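Local coordinates for protein fluvirucin B1 DH domain from module 1 (Actinomadura vulgaris, PDB 6OBV) that probably catalyses the dehydration of a beta-hydroxyacyl intermediate during the first extension module of the fluvirucin B1 polyketide synthase, at residues 204-210 and 265-271; 274-280 and 291-296; 173-179 and 235-239; 97-103 and 250-256. One frame throughout, in Å; residues are numbered along the deposited sequence.

Contacts 4, 2 and 1 follow one another across the antiparallel strands of what is, by family, a double hotdog fold, and contact 3 adds the segment carrying H235. Contact 4 joins strands 97-103 and 247-257. Its centre lies about 10 Å from that of contact 2, and I296 O sits 2.8 Å from F250 N. Contact 2 meets contact 1, their centres about 11 Å apart, where Q270 O lies 2.8 Å from S278 N. Contact 3 packs against contact 1, with A236 CB 3.7 Å from A208 CB, but stays about 25 Å centre to centre from contact 4. H235 and its partner D231 match the spacing of the dehydratase DxxxQ/H motif, so contact 3 probably borders the active site.

Contact 1: 204-210 and 265-271; sequences NEVFAEV and VRVHAQP
V206, A208 and V210 pair with A269, V267 and V265 as antiparallel hydrogen-bonded pairs, the two strand axes running at 161° to each other. Six backbone bonds join them, from the one between V265 N and V210 O (2.9 Å) to that between V210 N and V265 O (3.1 Å). The intervening positions are non-hydrogen-bonded pairs, tied by CA-H...O contacts such as F207 CA to V267 O.

Two rings meet on the face bearing F207 and H268. Their planes lie 15° apart with centroids 4.5 Å from each other, and the near-parallel rings are strongly offset: F207 CE1 stands 3.1 Å above the imidazole plane, out toward its rim. H268 CG, anti to the backbone N (chi1 179°), sets its ring alongside the phenyl, while the E205 carboxylate carbon lies at the imidazole edge and E205 OE1 forms a salt bridge with R202.

On the reverse face the contact is aliphatic. A208 CB is 4.0 Å from V267 CB, and V210 CG2 packs on V267 CG2; A236 and helix 227-232 cover this side.

E209 and R266 are joined through water 1, which donates to E209 OE2 at 2.9 Å and accepts from R266 NE at 2.8 Å, lying in the guanidinium plane. R266 also makes a cation-pi contact with W165, whose NE1 bonds to E209 OE2. The direct R198 salt bridge and the water-borne R266 together would favour an ionised E209.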
loop_
_atom_site.group_PDB
_atom_site.type_symbol
_atom_site.label_atom_id
_atom_site.label_comp_id
_atom_site.label_asym_id
_atom_site.label_seq_id
_atom_site.Cartn_x
_atom_site.Cartn_y
_atom_site.Cartn_z
ATOM N N ASN A 204 7.101 -34.945 30.868
ATOM C CA ASN A 204 7.628 -33.662 30.412
ATOM C C ASN A 204 6.618 -32.850 29.587
ATOM O O ASN A 204 7.027 -31.964 28.827
ATOM C CB ASN A 204 8.922 -33.866 29.619
ATOM C CG ASN A 204 8.740 -34.769 28.407
ATOM O OD1 ASN A 204 7.620 -34.979 27.920
ATOM N ND2 ASN A 204 9.850 -35.311 27.910
ATOM N N GLU A 205 5.316 -33.118 29.736
ATOM C CA GLU A 205 4.255 -32.376 29.062
ATOM C C GLU A 205 3.496 -31.502 30.055
ATOM O O GLU A 205 3.337 -31.856 31.226
ATOM C CB GLU A 205 3.257 -33.322 28.379
ATOM C CG GLU A 205 3.912 -34.360 27.492
ATOM C CD GLU A 205 2.949 -35.434 27.019
ATOM O OE1 GLU A 205 1.916 -35.668 27.677
ATOM O OE2 GLU A 205 3.232 -36.049 25.974
ATOM N N VAL A 206 2.991 -30.380 29.564
ATOM C CA VAL A 206 2.193 -29.448 30.348
ATOM C C VAL A 206 0.845 -29.251 29.669
ATOM O O VAL A 206 0.755 -29.165 28.438
ATOM C CB VAL A 206 2.892 -28.085 30.520
ATOM C CG1 VAL A 206 2.114 -27.196 31.492
ATOM C CG2 VAL A 206 4.296 -28.280 30.997
ATOM N N PHE A 207 -0.192 -29.138 30.483
ATOM C CA PHE A 207 -1.525 -28.792 30.039
ATOM C C PHE A 207 -1.947 -27.523 30.764
ATOM O O PHE A 207 -1.657 -27.354 31.954
ATOM C CB PHE A 207 -2.481 -29.929 30.332
ATOM C CG PHE A 207 -2.078 -31.218 29.706
ATOM C CD1 PHE A 207 -2.421 -31.501 28.383
ATOM C CD2 PHE A 207 -1.361 -32.163 30.429
ATOM C CE1 PHE A 207 -2.031 -32.696 27.781
ATOM C CE2 PHE A 207 -0.976 -33.369 29.838
ATOM C CZ PHE A 207 -1.313 -33.635 28.512
ATOM N N ALA A 208 -2.622 -26.628 30.054
ATOM C CA ALA A 208 -2.958 -25.327 30.612
ATOM C C ALA A 208 -4.341 -24.915 30.149
ATOM O O ALA A 208 -4.824 -25.337 29.094
ATOM C CB ALA A 208 -1.942 -24.248 30.203
ATOM N N GLU A 209 -4.984 -24.094 30.964
ATOM C CA GLU A 209 -6.143 -23.330 30.538
ATOM C C GLU A 209 -5.799 -21.861 30.699
ATOM O O GLU A 209 -5.260 -21.458 31.736
ATOM C CB GLU A 209 -7.385 -23.693 31.341
ATOM C CG GLU A 209 -7.783 -25.131 31.198
ATOM C CD GLU A 209 -9.055 -25.472 31.963
ATOM O OE1 GLU A 209 -9.539 -24.617 32.738
ATOM O OE2 GLU A 209 -9.572 -26.598 31.780
ATOM N N VAL A 210 -6.088 -21.079 29.659
ATOM C CA VAL A 210 -5.683 -19.683 29.544
ATOM C C VAL A 210 -6.895 -18.872 29.094
ATOM O O VAL A 210 -7.608 -19.286 28.171
ATOM C CB VAL A 210 -4.527 -19.526 28.539
ATOM C CG1 VAL A 210 -4.006 -18.116 28.566
ATOM C CG2 VAL A 210 -3.429 -20.517 28.829
ATOM N N VAL A 265 -8.757 -20.856 25.966
ATOM C CA VAL A 265 -8.240 -22.014 25.253
ATOM C C VAL A 265 -7.669 -23.020 26.237
ATOM O O VAL A 265 -7.354 -22.704 27.388
ATOM C CB VAL A 265 -7.149 -21.650 24.210
ATOM C CG1 VAL A 265 -7.718 -20.762 23.062
ATOM C CG2 VAL A 265 -5.923 -21.038 24.886
ATOM N N ARG A 266 -7.532 -24.247 25.754
ATOM C CA ARG A 266 -6.691 -25.245 26.384
ATOM C C ARG A 266 -5.385 -25.358 25.608
ATOM O O ARG A 266 -5.339 -25.117 24.398
ATOM C CB ARG A 266 -7.391 -26.592 26.422
ATOM C CG ARG A 266 -8.760 -26.591 27.089
ATOM C CD ARG A 266 -9.488 -27.850 26.667
ATOM N NE ARG A 266 -10.737 -28.045 27.377
ATOM C CZ ARG A 266 -11.484 -29.137 27.263
ATOM N NH1 ARG A 266 -11.091 -30.124 26.467
ATOM N NH2 ARG A 266 -12.613 -29.242 27.947
ATOM N N VAL A 267 -4.317 -25.720 26.313
ATOM C CA VAL A 267 -2.976 -25.758 25.741
ATOM C C VAL A 267 -2.327 -27.088 26.080
ATOM O O VAL A 267 -2.431 -27.573 27.210
ATOM C CB VAL A 267 -2.117 -24.585 26.250
ATOM C CG1 VAL A 267 -0.746 -24.589 25.567
ATOM C CG2 VAL A 267 -2.833 -23.278 25.991
ATOM N N HIS A 268 -1.672 -27.687 25.093
ATOM C CA HIS A 268 -0.919 -28.928 25.264
ATOM C C HIS A 268 0.494 -28.678 24.739
ATOM O O HIS A 268 0.709 -28.631 23.524
ATOM C CB HIS A 268 -1.613 -30.070 24.525
ATOM C CG HIS A 268 -0.903 -31.387 24.618
ATOM N ND1 HIS A 268 -0.024 -31.697 25.634
ATOM C CD2 HIS A 268 -0.952 -32.479 23.819
ATOM C CE1 HIS A 268 0.446 -32.917 25.449
ATOM N NE2 HIS A 268 -0.099 -33.413 24.353
ATOM N N ALA A 269 1.464 -28.502 25.637
ATOM C CA ALA A 269 2.846 -28.257 25.235
ATOM C C ALA A 269 3.730 -29.437 25.602
ATOM O O ALA A 269 3.589 -30.030 26.678
ATOM C CB ALA A 269 3.414 -26.996 25.870
ATOM N N GLN A 270 4.649 -29.766 24.707
ATOM C CA GLN A 270 5.621 -30.814 24.972
ATOM C C GLN A 270 6.884 -30.464 24.209
ATOM O O GLN A 270 6.824 -29.743 23.211
ATOM C CB GLN A 270 5.088 -32.193 24.552
ATOM C CG GLN A 270 4.463 -32.184 23.191
ATOM C CD GLN A 270 3.492 -33.322 23.000
ATOM O OE1 GLN A 270 3.691 -34.415 23.527
ATOM N NE2 GLN A 270 2.432 -33.073 22.243
ATOM N N PRO A 271 8.038 -30.957 24.647
ATOM C CA PRO A 271 9.253 -30.686 23.876
ATOM C C PRO A 271 9.233 -31.463 22.570
ATOM O O PRO A 271 8.542 -32.475 22.419
ATOM C CB PRO A 271 10.388 -31.163 24.793
ATOM C CG PRO A 271 9.723 -31.901 25.955
ATOM C CD PRO A 271 8.253 -32.018 25.644
HETATM O O HOH W 1 -11.443 -26.433 29.554
#

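Contact 2: 274-280 and 291-296; sequences DGATSLH and GITSLI
A beta bulge shifts the register between T277-L295 and L279-I292: one residue, S278, spans on its strand what T293 and S294 span on the other. The pair is the antiparallel hairpin of strands 277-282 and 288-299, and T293 and S294 both face N253 of the next strand, a classic bulge. T293 has helical backbone angles (-69°, -43°), which turn the chain and bring its carbonyl O to 3.1 Å from S278 CB.

The pairing is regular on either side of the bulge: T277 N donates to L295 O at 3.1 Å before it, and L279 N to I292 O at 2.9 Å after it. L279 and I292 run alongside each other in the same direction, their CD1 atoms 4.0 Å apart, on the face they share with L295 and T277. Near the far end, A276 CB packs on I296 CG1 (3.7 Å). Water 2 donates to L295 O at 2.9 Å and is also hydrogen-bonded to T277 OG1 (3.2 Å).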
loop_
_atom_site.group_PDB
_atom_site.type_symbol
_atom_site.label_atom_id
_atom_site.label_comp_id
_atom_site.label_asym_id
_atom_site.label_seq_id
_atom_site.Cartn_x
_atom_site.Cartn_y
_atom_site.Cartn_z
ATOM N N ASP A 274 14.318 -30.917 19.237
ATOM C CA ASP A 274 15.112 -29.783 18.794
ATOM C C ASP A 274 15.572 -28.914 19.953
ATOM O O ASP A 274 16.234 -27.895 19.729
ATOM C CB ASP A 274 14.295 -28.945 17.810
ATOM C CG ASP A 274 13.571 -29.795 16.786
ATOM O OD1 ASP A 274 13.854 -31.007 16.701
ATOM O OD2 ASP A 274 12.674 -29.254 16.102
ATOM N N GLY A 275 15.234 -29.287 21.183
ATOM C CA GLY A 275 15.277 -28.299 22.235
ATOM C C GLY A 275 14.173 -27.284 22.102
ATOM O O GLY A 275 14.252 -26.209 22.693
ATOM N N ALA A 276 13.139 -27.603 21.330
ATOM C CA ALA A 276 12.026 -26.716 21.066
ATOM C C ALA A 276 10.763 -27.307 21.681
ATOM O O ALA A 276 10.764 -28.433 22.178
ATOM C CB ALA A 276 11.854 -26.501 19.554
ATOM N N THR A 277 9.676 -26.530 21.633
ATOM C CA THR A 277 8.380 -26.902 22.190
ATOM C C THR A 277 7.342 -26.941 21.081
ATOM O O THR A 277 7.295 -26.043 20.235
ATOM C CB THR A 277 7.899 -25.896 23.265
ATOM O OG1 THR A 277 8.933 -25.656 24.233
ATOM C CG2 THR A 277 6.601 -26.404 23.964
ATOM N N SER A 278 6.483 -27.959 21.097
ATOM C CA SER A 278 5.302 -27.946 20.242
ATOM C C SER A 278 4.081 -27.592 21.081
ATOM O O SER A 278 4.065 -27.800 22.295
ATOM C CB SER A 278 5.104 -29.288 19.539
ATOM O OG SER A 278 4.641 -30.288 20.429
ATOM N N LEU A 279 3.067 -27.020 20.436
ATOM C CA LEU A 279 1.875 -26.607 21.166
ATOM C C LEU A 279 0.644 -26.842 20.310
ATOM O O LEU A 279 0.605 -26.481 19.129
ATOM C CB LEU A 279 1.897 -25.123 21.594
ATOM C CG LEU A 279 3.055 -24.606 22.439
ATOM C CD1 LEU A 279 3.711 -23.535 21.639
ATOM C CD2 LEU A 279 2.604 -24.045 23.759
ATOM N N HIS A 280 -0.366 -27.428 20.928
ATOM C CA HIS A 280 -1.625 -27.694 20.265
ATOM C C HIS A 280 -2.712 -27.104 21.138
ATOM O O HIS A 280 -2.803 -27.414 22.329
ATOM C CB HIS A 280 -1.796 -29.193 20.005
ATOM C CG HIS A 280 -0.765 -29.728 19.055
ATOM N ND1 HIS A 280 -0.748 -29.393 17.715
ATOM C CD2 HIS A 280 0.323 -30.510 19.259
ATOM C CE1 HIS A 280 0.288 -29.971 17.131
ATOM N NE2 HIS A 280 0.952 -30.656 18.045
ATOM N N GLY A 291 -2.357 -24.959 16.003
ATOM C CA GLY A 291 -1.260 -25.883 16.238
ATOM C C GLY A 291 0.034 -25.176 15.916
ATOM O O GLY A 291 0.129 -24.444 14.932
ATOM N N ILE A 292 1.019 -25.364 16.773
ATOM C CA ILE A 292 2.372 -24.876 16.525
ATOM C C ILE A 292 3.292 -26.087 16.554
ATOM O O ILE A 292 3.441 -26.739 17.598
ATOM C CB ILE A 292 2.811 -23.827 17.551
ATOM C CG1 ILE A 292 1.978 -22.552 17.400
ATOM C CG2 ILE A 292 4.283 -23.526 17.377
ATOM C CD1 ILE A 292 1.460 -22.020 18.715
ATOM N N THR A 293 3.889 -26.410 15.408
ATOM C CA THR A 293 4.756 -27.586 15.371
ATOM C C THR A 293 6.028 -27.361 16.176
ATOM O O THR A 293 6.449 -28.236 16.936
ATOM C CB THR A 293 5.091 -27.953 13.931
ATOM O OG1 THR A 293 3.870 -28.219 13.225
ATOM C CG2 THR A 293 5.983 -29.186 13.899
ATOM N N SER A 294 6.643 -26.194 16.049
ATOM C CA SER A 294 7.879 -25.952 16.779
ATOM C C SER A 294 7.998 -24.486 17.140
ATOM O O SER A 294 7.815 -23.611 16.285
ATOM C CB SER A 294 9.084 -26.375 15.954
ATOM O OG SER A 294 10.266 -26.072 16.646
ATOM N N LEU A 295 8.339 -24.223 18.398
ATOM C CA LEU A 295 8.667 -22.876 18.850
ATOM C C LEU A 295 10.014 -22.927 19.557
ATOM O O LEU A 295 10.193 -23.715 20.490
ATOM C CB LEU A 295 7.584 -22.312 19.781
ATOM C CG LEU A 295 7.993 -21.041 20.534
ATOM C CD1 LEU A 295 8.273 -19.890 19.565
ATOM C CD2 LEU A 295 6.955 -20.667 21.582
ATOM N N ILE A 296 10.968 -22.127 19.084
ATOM C CA ILE A 296 12.250 -21.944 19.759
ATOM C C ILE A 296 12.238 -20.578 20.428
ATOM O O ILE A 296 11.880 -19.573 19.794
ATOM C CB ILE A 296 13.431 -22.056 18.780
ATOM C CG1 ILE A 296 13.562 -23.481 18.261
ATOM C CG2 ILE A 296 14.734 -21.587 19.461
ATOM C CD1 ILE A 296 14.217 -23.571 16.897
HETATM O O HOH W 2 10.279 -22.892 23.238
#

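Contact 3: 173-179 and 235-239; sequences VDVSGHY and HATGL
Y179 OH is gripped twice: it shares a 2.7 Å hydrogen bond with H235 ND1, and it is also bonded to L196 N. The hydroxyl O lies at the edge of the imidazole, in its plane, while neither ring lies over the face of the other; their planes are 75° apart and their centroids 5.5 Å from each other. H235 is held at both nitrogens, since NE2 also bonds to D231 OD2, and Y189 stacks on its ring. The D231-H235 spacing fits the DxxxQ/H motif of polyketide synthase dehydratases, consistent with a second-shell role for Y179, which with D231 would hold the rotation of the imidazole.

A weaker link runs alongside. H178 CG is anti to the backbone N (chi1 -171°), which carries the ring across to the other segment, where NE2 donates to H235 O over 3.4 Å, a weak bond bent to 141°. The ND1-CE1 side of that ring rests on L239, whose CD2 is 3.5 Å from H178 ND1. The L239 methyls also reach the valines: CD2 lies 4.2 Å from V173 CG1, and CD1 approaches V175 CG1.

Helix 178-185 begins here, with G177 at its N-cap position. V175 and L239 both touch A199 of strand 196-202, and A236 rests on V206 and A208 of strand 205-211, so the segments lie against two adjoining strands.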
loop_
_atom_site.group_PDB
_atom_site.type_symbol
_atom_site.label_atom_id
_atom_site.label_comp_id
_atom_site.label_asym_id
_atom_site.label_seq_id
_atom_site.Cartn_x
_atom_site.Cartn_y
_atom_site.Cartn_z
ATOM N N VAL A 173 -1.160 -28.293 39.333
ATOM C CA VAL A 173 -0.048 -27.477 39.800
ATOM C C VAL A 173 -0.612 -26.194 40.395
ATOM O O VAL A 173 -1.500 -25.574 39.802
ATOM C CB VAL A 173 0.925 -27.159 38.651
ATOM C CG1 VAL A 173 1.946 -26.103 39.079
ATOM C CG2 VAL A 173 1.601 -28.438 38.194
ATOM N N ASP A 174 -0.106 -25.801 41.564
ATOM C CA ASP A 174 -0.425 -24.490 42.127
ATOM C C ASP A 174 0.301 -23.416 41.326
ATOM O O ASP A 174 1.532 -23.335 41.366
ATOM C CB ASP A 174 -0.024 -24.428 43.599
ATOM C CG ASP A 174 -0.570 -23.192 44.306
ATOM O OD1 ASP A 174 -1.067 -22.284 43.608
ATOM O OD2 ASP A 174 -0.522 -23.138 45.560
ATOM N N VAL A 175 -0.449 -22.590 40.597
ATOM C CA VAL A 175 0.137 -21.479 39.859
ATOM C C VAL A 175 -0.210 -20.134 40.504
ATOM O O VAL A 175 -0.138 -19.109 39.854
ATOM C CB VAL A 175 -0.263 -21.505 38.367
ATOM C CG1 VAL A 175 0.198 -22.792 37.702
ATOM C CG2 VAL A 175 -1.760 -21.333 38.190
ATOM N N SER A 176 -0.559 -20.111 41.792
ATOM C CA SER A 176 -0.994 -18.848 42.383
ATOM C C SER A 176 0.147 -17.830 42.470
ATOM O O SER A 176 -0.085 -16.635 42.259
ATOM C CB SER A 176 -1.631 -19.094 43.755
ATOM O OG SER A 176 -0.737 -19.698 44.666
ATOM N N GLY A 177 1.367 -18.267 42.768
ATOM C CA GLY A 177 2.534 -17.404 42.731
ATOM C C GLY A 177 3.277 -17.347 41.405
ATOM O O GLY A 177 4.346 -16.730 41.334
ATOM N N HIS A 178 2.728 -17.945 40.342
ATOM C CA HIS A 178 3.476 -18.109 39.098
ATOM C C HIS A 178 3.880 -16.769 38.488
ATOM O O HIS A 178 5.049 -16.559 38.135
ATOM C CB HIS A 178 2.645 -18.920 38.104
ATOM C CG HIS A 178 3.402 -19.317 36.880
ATOM N ND1 HIS A 178 4.347 -20.319 36.887
ATOM C CD2 HIS A 178 3.378 -18.829 35.618
ATOM C CE1 HIS A 178 4.862 -20.438 35.675
ATOM N NE2 HIS A 178 4.298 -19.541 34.890
ATOM N N TYR A 179 2.927 -15.849 38.316
ATOM C CA TYR A 179 3.288 -14.586 37.678
ATOM C C TYR A 179 4.192 -13.737 38.562
ATOM O O TYR A 179 5.019 -12.981 38.041
ATOM C CB TYR A 179 2.043 -13.811 37.273
ATOM C CG TYR A 179 1.473 -14.353 35.993
ATOM C CD1 TYR A 179 2.116 -14.137 34.772
ATOM C CD2 TYR A 179 0.308 -15.124 36.003
ATOM C CE1 TYR A 179 1.600 -14.656 33.586
ATOM C CE2 TYR A 179 -0.216 -15.650 34.829
ATOM C CZ TYR A 179 0.432 -15.410 33.633
ATOM O OH TYR A 179 -0.099 -15.923 32.491
ATOM N N HIS A 235 2.975 -19.519 28.606
ATOM C CA HIS A 235 3.475 -19.293 29.960
ATOM C C HIS A 235 3.618 -20.580 30.765
ATOM O O HIS A 235 4.473 -20.652 31.651
ATOM C CB HIS A 235 2.554 -18.313 30.677
ATOM C CG HIS A 235 2.555 -16.958 30.047
ATOM N ND1 HIS A 235 1.811 -15.906 30.528
ATOM C CD2 HIS A 235 3.224 -16.489 28.966
ATOM C CE1 HIS A 235 2.021 -14.841 29.770
ATOM N NE2 HIS A 235 2.871 -15.170 28.812
ATOM N N ALA A 236 2.806 -21.592 30.488
ATOM C CA ALA A 236 2.832 -22.791 31.320
ATOM C C ALA A 236 4.031 -23.686 31.033
ATOM O O ALA A 236 4.345 -24.555 31.854
ATOM C CB ALA A 236 1.550 -23.592 31.124
ATOM N N THR A 237 4.717 -23.479 29.905
ATOM C CA THR A 237 5.817 -24.359 29.518
ATOM C C THR A 237 7.005 -24.243 30.454
ATOM O O THR A 237 7.785 -25.196 30.575
ATOM C CB THR A 237 6.265 -24.047 28.099
ATOM O OG1 THR A 237 6.289 -22.630 27.923
ATOM C CG2 THR A 237 5.310 -24.620 27.127
ATOM N N GLY A 238 7.182 -23.086 31.100
ATOM C CA GLY A 238 8.303 -22.913 32.022
ATOM C C GLY A 238 8.207 -23.718 33.305
ATOM O O GLY A 238 9.205 -23.808 34.033
ATOM N N LEU A 239 7.042 -24.316 33.585
ATOM C CA LEU A 239 6.847 -25.036 34.838
ATOM C C LEU A 239 7.749 -26.254 34.949
ATOM O O LEU A 239 8.093 -26.674 36.061
ATOM C CB LEU A 239 5.386 -25.451 34.971
ATOM C CG LEU A 239 4.458 -24.255 35.219
ATOM C CD1 LEU A 239 3.012 -24.576 34.867
ATOM C CD2 LEU A 239 4.563 -23.781 36.668
#

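Contact 4: 97-103 and 250-256; sequences VLEELTL and FAWNGVE
F250 CG lies anti to its own N (chi1 169°), as does CG2 of T102, and the two side chains run side by side. T102 CG2 consequently sits over the phenyl face, 4.0 Å from the ring centroid of F250 and 28° off its normal: a CH-pi contact. W252 CG is anti to the carbonyl carbon (chi1 -53°), and with chi2 near 73° the indole edge meets L103; CD2 of L103 lies in the indole plane, 3.2 Å from W252 NE1. That nitrogen is buried and has no polar partner in the model.

The backbones form an antiparallel pair, with L101 N donating to W252 O at 2.9 Å. As in other double hotdog dehydratases, this pairing probably joins the two hotdog halves; helix 79-92 covers W252 and V255 through T80 and V83.

The chain bends at G254, whose positive phi belongs to a G1 bulge: G254 and V255 both face L98. V255 N bonds to L98 O at 2.9 Å, whereas G254 N reaches E99 O at 3.0 Å from well above the carbonyl plane. L98 CB and V255 CB pack at 3.7 Å, and V97 CG2 touches E256 CG at 3.6 Å, while E256 OE1 accepts from S156 N.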
loop_
_atom_site.group_PDB
_atom_site.type_symbol
_atom_site.label_atom_id
_atom_site.label_comp_id
_atom_site.label_asym_id
_atom_site.label_seq_id
_atom_site.Cartn_x
_atom_site.Cartn_y
_atom_site.Cartn_z
ATOM N N VAL A 97 -1.092 -20.939 6.084
ATOM C CA VAL A 97 -0.209 -21.682 6.978
ATOM C C VAL A 97 1.139 -20.979 7.095
ATOM O O VAL A 97 1.812 -20.727 6.087
ATOM C CB VAL A 97 -0.036 -23.127 6.488
ATOM C CG1 VAL A 97 0.990 -23.882 7.353
ATOM C CG2 VAL A 97 -1.396 -23.835 6.504
ATOM N N LEU A 98 1.545 -20.687 8.329
ATOM C CA LEU A 98 2.842 -20.068 8.613
ATOM C C LEU A 98 3.895 -21.161 8.727
ATOM O O LEU A 98 4.137 -21.715 9.800
ATOM C CB LEU A 98 2.767 -19.251 9.891
ATOM C CG LEU A 98 4.003 -18.415 10.186
ATOM C CD1 LEU A 98 4.382 -17.628 8.950
ATOM C CD2 LEU A 98 3.697 -17.488 11.364
ATOM N N GLU A 99 4.527 -21.488 7.596
ATOM C CA GLU A 99 5.501 -22.574 7.583
ATOM C C GLU A 99 6.691 -22.262 8.488
ATOM O O GLU A 99 7.190 -23.133 9.201
ATOM C CB GLU A 99 5.950 -22.822 6.144
ATOM C CG GLU A 99 7.142 -23.737 5.955
ATOM C CD GLU A 99 7.482 -23.905 4.481
ATOM O OE1 GLU A 99 6.744 -24.623 3.777
ATOM O OE2 GLU A 99 8.471 -23.306 4.013
ATOM N N GLU A 100 7.136 -21.019 8.496
ATOM C CA GLU A 100 8.305 -20.625 9.267
ATOM C C GLU A 100 8.211 -19.123 9.514
ATOM O O GLU A 100 7.778 -18.378 8.633
ATOM C CB GLU A 100 9.590 -20.996 8.511
ATOM C CG GLU A 100 10.865 -20.937 9.322
ATOM C CD GLU A 100 11.441 -19.538 9.379
ATOM O OE1 GLU A 100 12.071 -19.190 10.407
ATOM O OE2 GLU A 100 11.249 -18.786 8.394
ATOM N N LEU A 101 8.577 -18.681 10.719
ATOM C CA LEU A 101 8.779 -17.251 10.970
ATOM C C LEU A 101 9.899 -17.082 11.998
ATOM O O LEU A 101 9.878 -17.724 13.053
ATOM C CB LEU A 101 7.491 -16.587 11.463
ATOM C CG LEU A 101 7.390 -15.063 11.608
ATOM C CD1 LEU A 101 7.068 -14.402 10.275
ATOM C CD2 LEU A 101 6.308 -14.697 12.597
ATOM N N THR A 102 10.892 -16.250 11.677
ATOM C CA THR A 102 11.960 -15.906 12.612
ATOM C C THR A 102 11.768 -14.463 13.044
ATOM O O THR A 102 11.518 -13.592 12.200
ATOM C CB THR A 102 13.353 -16.090 11.999
ATOM O OG1 THR A 102 13.479 -17.403 11.453
ATOM C CG2 THR A 102 14.433 -15.914 13.054
ATOM N N LEU A 103 11.852 -14.216 14.358
ATOM C CA LEU A 103 11.870 -12.849 14.859
ATOM C C LEU A 103 13.295 -12.324 14.763
ATOM O O LEU A 103 14.237 -12.957 15.248
ATOM C CB LEU A 103 11.360 -12.777 16.302
ATOM C CG LEU A 103 9.872 -13.092 16.584
ATOM C CD1 LEU A 103 8.890 -12.608 15.469
ATOM C CD2 LEU A 103 9.639 -14.544 16.936
ATOM N N PHE A 250 11.469 -16.889 19.354
ATOM C CA PHE A 250 12.423 -16.480 18.340
ATOM C C PHE A 250 12.086 -17.081 16.975
ATOM O O PHE A 250 12.054 -16.357 15.974
ATOM C CB PHE A 250 13.838 -16.857 18.782
ATOM C CG PHE A 250 14.868 -16.723 17.699
ATOM C CD1 PHE A 250 15.239 -15.474 17.227
ATOM C CD2 PHE A 250 15.475 -17.850 17.157
ATOM C CE1 PHE A 250 16.197 -15.352 16.220
ATOM C CE2 PHE A 250 16.421 -17.742 16.153
ATOM C CZ PHE A 250 16.787 -16.487 15.683
ATOM N N ALA A 251 11.824 -18.390 16.908
ATOM C CA ALA A 251 11.546 -19.051 15.632
ATOM C C ALA A 251 10.313 -19.929 15.743
ATOM O O ALA A 251 10.168 -20.693 16.708
ATOM C CB ALA A 251 12.737 -19.894 15.168
ATOM N N TRP A 252 9.434 -19.831 14.746
ATOM C CA TRP A 252 8.193 -20.594 14.692
ATOM C C TRP A 252 8.210 -21.484 13.459
ATOM O O TRP A 252 8.681 -21.063 12.398
ATOM C CB TRP A 252 6.984 -19.661 14.632
ATOM C CG TRP A 252 6.939 -18.623 15.729
ATOM C CD1 TRP A 252 7.726 -17.513 15.847
ATOM C CD2 TRP A 252 6.043 -18.600 16.846
ATOM N NE1 TRP A 252 7.384 -16.806 16.981
ATOM C CE2 TRP A 252 6.351 -17.453 17.609
ATOM C CE3 TRP A 252 5.010 -19.442 17.276
ATOM C CZ2 TRP A 252 5.660 -17.121 18.770
ATOM C CZ3 TRP A 252 4.329 -19.114 18.439
ATOM C CH2 TRP A 252 4.656 -17.964 19.169
ATOM N N ASN A 253 7.705 -22.718 13.590
ATOM C CA ASN A 253 7.486 -23.575 12.429
ATOM C C ASN A 253 6.134 -24.247 12.519
ATOM O O ASN A 253 5.723 -24.690 13.593
ATOM C CB ASN A 253 8.571 -24.639 12.276
ATOM C CG ASN A 253 9.951 -24.023 12.153
ATOM O OD1 ASN A 253 10.465 -23.451 13.124
ATOM N ND2 ASN A 253 10.547 -24.100 10.954
ATOM N N GLY A 254 5.455 -24.318 11.381
ATOM C CA GLY A 254 4.214 -25.053 11.249
ATOM C C GLY A 254 3.138 -24.467 12.127
ATOM O O GLY A 254 2.609 -25.163 12.993
ATOM N N VAL A 255 2.825 -23.187 11.936
ATOM C CA VAL A 255 1.782 -22.508 12.701
ATOM C C VAL A 255 0.521 -22.518 11.854
ATOM O O VAL A 255 0.466 -21.896 10.788
ATOM C CB VAL A 255 2.190 -21.083 13.090
ATOM C CG1 VAL A 255 1.066 -20.411 13.890
ATOM C CG2 VAL A 255 3.452 -21.115 13.916
ATOM N N GLU A 256 -0.485 -23.253 12.311
ATOM C CA GLU A 256 -1.794 -23.268 11.683
ATOM C C GLU A 256 -2.822 -22.718 12.652
ATOM O O GLU A 256 -2.955 -23.208 13.781
ATOM C CB GLU A 256 -2.214 -24.674 11.271
ATOM C CG GLU A 256 -1.847 -25.038 9.864
ATOM C CD GLU A 256 -2.135 -26.480 9.563
ATOM O OE1 GLU A 256 -1.320 -27.338 9.965
ATOM O OE2 GLU A 256 -3.177 -26.750 8.932
#